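Local structure of arylsulfatase (Pseudoalteromonas sp. MB47, 7AJ0) at residues F268-Y281 with P290-E304. The protein probably hydrolyses sulfate esters of the algal polysaccharide fucoidan, as a calcium-binding, exo-acting sulfatase that assembles into a hexamer. Numbering follows the deposited sequence.
Sequences FSKIHNDNYPAPKY and PVRDAMVEVDDITGE
Glu297 crosses the Tyr281 ring at about a right angle on its way to Ala278. CB lies over one face of the Tyr281 ring, 3.9 Å from the centroid and offset toward the rim, a CH-pi contact. CG sits 3.6 Å from Tyr281 CE2, brought there by a chi1 of 176° that sets it anti to the backbone N. CD lies 3.5 Å from Tyr281 CD2, the ring and carboxylate planes 29° apart. OE1 accepts from Ala278 N through its syn lone pair at 2.9 Å, with a nearly straight N-H...O angle of 167°. OE2 takes a hydrogen bond from Gln242 and another from a water that also accepts from Lys270 NZ, whose salt bridge is with Asp241. This loop follows strand 262-267 of the central sheet and leads into helix 290-311, a strand-loop-helix connection of the alkaline-phosphatase-like sulfatase fold; the side chain of Ile271, which follows a cis peptide bond, is about 8 Å from the bound calcium ion. Replacing Tyr281 by an alanine is likely to leave Glu297 CB and CG without their aromatic cover and the water between Tyr281 OH and Glu304 OE2 without one partner. Glu304 OE1 forms a salt bridge with Arg245. Next to Glu297 in sequence, Val298 puts CG1 over the centre of the Phe268 ring, 4.0 Å from its centroid, while one turn on Ile301 CG2 meets the ring edge at Phe268 CE1, 3.6 Å away.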
loop_
_atom_site.group_PDB
_atom_site.type_symbol
_atom_site.label_atom_id
_atom_site.label_comp_id
_atom_site.label_asym_id
_atom_site.label_seq_id
_atom_site.Cartn_x
_atom_site.Cartn_y
_atom_site.Cartn_z
ATOM N N PHE A 268 8.675 37.666 7.263
ATOM C CA PHE A 268 9.613 37.248 6.235
ATOM C C PHE A 268 8.871 36.673 5.035
ATOM O O PHE A 268 7.835 36.015 5.178
ATOM C CB PHE A 268 10.574 36.178 6.764
ATOM C CG PHE A 268 11.495 36.650 7.846
ATOM C CD1 PHE A 268 12.714 37.220 7.533
ATOM C CD2 PHE A 268 11.157 36.490 9.177
ATOM C CE1 PHE A 268 13.570 37.643 8.526
ATOM C CE2 PHE A 268 12.011 36.911 10.175
ATOM C CZ PHE A 268 13.219 37.486 9.848
ATOM N N SER A 269 9.414 36.914 3.841
ATOM C CA SER A 269 8.968 36.158 2.677
ATOM C C SER A 269 9.509 34.734 2.723
ATOM O O SER A 269 8.817 33.784 2.340
ATOM C CB SER A 269 9.408 36.846 1.389
ATOM O OG SER A 269 9.097 36.040 0.264
ATOM N N LYS A 270 10.743 34.566 3.184
ATOM C CA LYS A 270 11.309 33.234 3.351
ATOM C C LYS A 270 10.578 32.494 4.466
ATOM O O LYS A 270 10.050 33.110 5.395
ATOM C CB LYS A 270 12.800 33.337 3.656
ATOM C CG LYS A 270 13.629 33.789 2.468
ATOM C CD LYS A 270 14.937 34.429 2.906
ATOM C CE LYS A 270 15.769 34.849 1.699
ATOM N NZ LYS A 270 15.038 35.791 0.801
ATOM N N ILE A 271 10.544 31.155 4.382
ATOM C CA ILE A 271 11.213 30.367 3.362
ATOM C C ILE A 271 10.216 29.784 2.357
ATOM O O ILE A 271 10.323 28.624 1.956
ATOM C CB ILE A 271 12.030 29.214 4.004
ATOM C CG1 ILE A 271 11.124 28.331 4.870
ATOM C CG2 ILE A 271 13.170 29.769 4.842
ATOM C CD1 ILE A 271 11.794 27.066 5.352
ATOM N N HIS A 272 9.237 30.590 1.964
ATOM C CA HIS A 272 8.288 30.169 0.944
ATOM C C HIS A 272 9.000 29.982 -0.391
ATOM O O HIS A 272 9.947 30.701 -0.722
ATOM C CB HIS A 272 7.171 31.203 0.798
ATOM C CG HIS A 272 5.879 30.635 0.300
ATOM N ND1 HIS A 272 5.709 30.182 -0.991
ATOM C CD2 HIS A 272 4.689 30.455 0.920
ATOM C CE1 HIS A 272 4.472 29.746 -1.143
ATOM N NE2 HIS A 272 3.833 29.899 0.002
ATOM N N ASN A 273 8.540 29.002 -1.163
ATOM C CA ASN A 273 9.078 28.805 -2.505
ATOM C C ASN A 273 8.573 29.906 -3.432
ATOM O O ASN A 273 7.495 30.469 -3.223
ATOM C CB ASN A 273 8.671 27.435 -3.046
ATOM C CG ASN A 273 7.264 27.426 -3.615
ATOM O OD1 ASN A 273 6.283 27.533 -2.879
ATOM N ND2 ASN A 273 7.159 27.289 -4.931
ATOM N N ASP A 274 9.360 30.231 -4.460
ATOM C CA ASP A 274 10.687 29.676 -4.707
ATOM C C ASP A 274 11.727 30.548 -4.011
ATOM O O ASP A 274 11.750 31.764 -4.204
ATOM C CB ASP A 274 10.953 29.605 -6.211
ATOM C CG ASP A 274 9.876 28.834 -6.951
ATOM O OD1 ASP A 274 9.663 27.647 -6.619
ATOM O OD2 ASP A 274 9.226 29.419 -7.844
ATOM N N ASN A 275 12.583 29.927 -3.203
ATOM C CA ASN A 275 13.529 30.673 -2.387
ATOM C C ASN A 275 14.679 31.202 -3.231
ATOM O O ASN A 275 15.329 30.446 -3.959
ATOM C CB ASN A 275 14.074 29.797 -1.260
ATOM C CG ASN A 275 13.140 29.733 -0.078
ATOM O OD1 ASN A 275 13.025 30.692 0.685
ATOM N ND2 ASN A 275 12.463 28.603 0.083
ATOM N N TYR A 276 14.933 32.506 -3.122
ATOM C CA TYR A 276 16.048 33.165 -3.800
ATOM C C TYR A 276 16.735 34.084 -2.800
ATOM O O TYR A 276 16.380 35.263 -2.672
ATOM C CB TYR A 276 15.572 33.925 -5.034
ATOM C CG TYR A 276 15.368 33.020 -6.222
ATOM C CD1 TYR A 276 16.417 32.732 -7.081
ATOM C CD2 TYR A 276 14.135 32.437 -6.473
ATOM C CE1 TYR A 276 16.243 31.898 -8.162
ATOM C CE2 TYR A 276 13.951 31.599 -7.553
ATOM C CZ TYR A 276 15.008 31.333 -8.394
ATOM O OH TYR A 276 14.832 30.499 -9.472
ATOM N N PRO A 277 17.719 33.572 -2.063
ATOM C CA PRO A 277 18.426 34.413 -1.092
ATOM C C PRO A 277 19.245 35.495 -1.777
ATOM O O PRO A 277 19.509 35.454 -2.980
ATOM C CB PRO A 277 19.336 33.425 -0.347
ATOM C CG PRO A 277 18.775 32.072 -0.640
ATOM C CD PRO A 277 18.169 32.168 -2.008
ATOM N N ALA A 278 19.653 36.479 -0.981
ATOM C CA ALA A 278 20.517 37.527 -1.500
ATOM C C ALA A 278 21.834 36.916 -1.977
ATOM O O ALA A 278 22.282 35.896 -1.445
ATOM C CB ALA A 278 20.780 38.583 -0.432
ATOM N N PRO A 279 22.468 37.513 -2.993
ATOM C CA PRO A 279 23.751 36.971 -3.480
ATOM C C PRO A 279 24.775 36.714 -2.388
ATOM O O PRO A 279 25.537 35.743 -2.477
ATOM C CB PRO A 279 24.228 38.057 -4.458
ATOM C CG PRO A 279 22.963 38.664 -4.976
ATOM C CD PRO A 279 21.984 38.635 -3.824
ATOM N N LYS A 280 24.816 37.566 -1.361
ATOM C CA LYS A 280 25.708 37.339 -0.231
ATOM C C LYS A 280 25.627 35.910 0.290
ATOM O O LYS A 280 26.635 35.340 0.726
ATOM C CB LYS A 280 25.361 38.309 0.903
ATOM C CG LYS A 280 25.980 39.684 0.796
ATOM C CD LYS A 280 25.129 40.744 1.506
ATOM C CE LYS A 280 24.535 40.245 2.822
ATOM N NZ LYS A 280 23.779 41.324 3.532
ATOM N N TYR A 281 24.435 35.317 0.267
ATOM C CA TYR A 281 24.173 34.068 0.967
ATOM C C TYR A 281 24.217 32.841 0.069
ATOM O O TYR A 281 23.889 31.742 0.531
ATOM C CB TYR A 281 22.813 34.143 1.667
ATOM C CG TYR A 281 22.750 35.210 2.729
ATOM C CD1 TYR A 281 23.441 35.063 3.922
ATOM C CD2 TYR A 281 22.004 36.365 2.540
ATOM C CE1 TYR A 281 23.393 36.034 4.897
ATOM C CE2 TYR A 281 21.949 37.342 3.509
ATOM C CZ TYR A 281 22.645 37.170 4.686
ATOM O OH TYR A 281 22.593 38.140 5.655
ATOM N N PRO A 290 19.236 26.435 -1.908
ATOM C CA PRO A 290 18.509 27.707 -1.743
ATOM C C PRO A 290 17.729 27.828 -0.444
ATOM O O PRO A 290 17.791 28.879 0.203
ATOM C CB PRO A 290 17.582 27.729 -2.969
ATOM C CG PRO A 290 18.326 26.957 -4.000
ATOM C CD PRO A 290 19.043 25.857 -3.252
ATOM N N VAL A 291 17.001 26.786 -0.035
ATOM C CA VAL A 291 16.146 26.918 1.141
ATOM C C VAL A 291 16.974 26.986 2.418
ATOM O O VAL A 291 16.552 27.599 3.407
ATOM C CB VAL A 291 15.129 25.763 1.193
ATOM C CG1 VAL A 291 15.818 24.463 1.569
ATOM C CG2 VAL A 291 14.011 26.086 2.170
ATOM N N ARG A 292 18.151 26.360 2.434
ATOM C CA ARG A 292 19.011 26.444 3.611
ATOM C C ARG A 292 19.779 27.761 3.640
ATOM O O ARG A 292 19.948 28.363 4.707
ATOM C CB ARG A 292 19.983 25.266 3.644
ATOM C CG ARG A 292 19.318 23.902 3.699
ATOM C CD ARG A 292 18.610 23.640 5.028
ATOM N NE ARG A 292 18.094 22.272 5.075
ATOM C CZ ARG A 292 16.819 21.929 4.902
ATOM N NH1 ARG A 292 15.886 22.849 4.685
ATOM N NH2 ARG A 292 16.473 20.651 4.958
ATOM N N ASP A 293 20.262 28.213 2.479
ATOM C CA ASP A 293 20.842 29.549 2.394
ATOM C C ASP A 293 19.843 30.598 2.866
ATOM O O ASP A 293 20.216 31.567 3.538
ATOM C CB ASP A 293 21.279 29.846 0.961
ATOM C CG ASP A 293 22.461 29.005 0.519
ATOM O OD1 ASP A 293 23.057 28.308 1.369
ATOM O OD2 ASP A 293 22.797 29.045 -0.684
ATOM N N ALA A 294 18.565 30.421 2.517
ATOM C CA ALA A 294 17.534 31.345 2.973
ATOM C C ALA A 294 17.376 31.294 4.484
ATOM O O ALA A 294 17.086 32.316 5.116
ATOM C CB ALA A 294 16.202 31.024 2.296
ATOM N N MET A 295 17.563 30.116 5.082
ATOM C CA MET A 295 17.459 30.003 6.534
ATOM C C MET A 295 18.585 30.772 7.216
ATOM O O MET A 295 18.379 31.375 8.275
ATOM C CB MET A 295 17.471 28.529 6.939
ATOM C CG MET A 295 16.891 28.252 8.323
ATOM S SD MET A 295 15.251 28.973 8.557
ATOM C CE MET A 295 15.350 29.498 10.266
ATOM N N VAL A 296 19.779 30.774 6.620
ATOM C CA VAL A 296 20.878 31.559 7.172
ATOM C C VAL A 296 20.581 33.049 7.052
ATOM O O VAL A 296 20.897 33.833 7.955
ATOM C CB VAL A 296 22.200 31.184 6.476
ATOM C CG1 VAL A 296 23.314 32.124 6.893
ATOM C CG2 VAL A 296 22.573 29.740 6.798
ATOM N N GLU A 297 19.968 33.465 5.940
ATOM C CA GLU A 297 19.596 34.868 5.787
ATOM C C GLU A 297 18.571 35.282 6.836
ATOM O O GLU A 297 18.691 36.351 7.444
ATOM C CB GLU A 297 19.058 35.119 4.376
ATOM C CG GLU A 297 18.545 36.539 4.144
ATOM C CD GLU A 297 18.513 36.928 2.671
ATOM O OE1 GLU A 297 18.964 36.122 1.829
ATOM O OE2 GLU A 297 18.037 38.040 2.353
ATOM N N VAL A 298 17.554 34.448 7.065
ATOM C CA VAL A 298 16.544 34.769 8.070
ATOM C C VAL A 298 17.182 34.910 9.445
ATOM O O VAL A 298 16.808 35.784 10.235
ATOM C CB VAL A 298 15.435 33.700 8.074
ATOM C CG1 VAL A 298 14.593 33.811 9.336
ATOM C CG2 VAL A 298 14.568 33.832 6.832
ATOM N N ASP A 299 18.148 34.046 9.757
ATOM C CA ASP A 299 18.788 34.102 11.066
ATOM C C ASP A 299 19.633 35.361 11.216
ATOM O O ASP A 299 19.695 35.947 12.303
ATOM C CB ASP A 299 19.646 32.855 11.284
ATOM C CG ASP A 299 20.355 32.864 12.626
ATOM O OD1 ASP A 299 19.676 32.661 13.654
ATOM O OD2 ASP A 299 21.588 33.082 12.650
ATOM N N ASP A 300 20.295 35.790 10.138
ATOM C CA ASP A 300 21.089 37.013 10.205
ATOM C C ASP A 300 20.198 38.236 10.382
ATOM O O ASP A 300 20.515 39.134 11.170
ATOM C CB ASP A 300 21.947 37.159 8.949
ATOM C CG ASP A 300 23.190 36.289 8.985
ATOM O OD1 ASP A 300 23.424 35.617 10.012
ATOM O OD2 ASP A 300 23.938 36.282 7.985
ATOM N N ILE A 301 19.082 38.294 9.652
ATOM C CA ILE A 301 18.164 39.418 9.796
ATOM C C ILE A 301 17.599 39.459 11.209
ATOM O O ILE A 301 17.476 40.532 11.813
ATOM C CB ILE A 301 17.053 39.336 8.732
ATOM C CG1 ILE A 301 17.645 39.611 7.346
ATOM C CG2 ILE A 301 15.935 40.316 9.044
ATOM C CD1 ILE A 301 16.747 39.205 6.191
ATOM N N THR A 302 17.261 38.291 11.763
ATOM C CA THR A 302 16.814 38.225 13.150
ATOM C C THR A 302 17.835 38.860 14.087
ATOM O O THR A 302 17.483 39.664 14.958
ATOM C CB THR A 302 16.561 36.767 13.546
ATOM O OG1 THR A 302 15.479 36.237 12.769
ATOM C CG2 THR A 302 16.231 36.659 15.032
ATOM N N GLY A 303 19.112 38.509 13.921
ATOM C CA GLY A 303 20.140 39.094 14.758
ATOM C C GLY A 303 20.308 40.585 14.549
ATOM O O GLY A 303 20.603 41.316 15.500
ATOM N N GLU A 304 20.123 41.057 13.314
ATOM C CA GLU A 304 20.243 42.485 13.044
ATOM C C GLU A 304 19.139 43.272 13.741
ATOM O O GLU A 304 19.387 44.361 14.273
ATOM C CB GLU A 304 20.213 42.736 11.536
ATOM C CG GLU A 304 21.451 42.241 10.788
ATOM C CD GLU A 304 21.213 42.081 9.292
ATOM O OE1 GLU A 304 20.183 42.582 8.795
ATOM O OE2 GLU A 304 22.053 41.446 8.613
HETATM O O HOH W 1 16.438 38.510 0.261
HETATM O O HOH W 2 20.815 40.094 6.145
#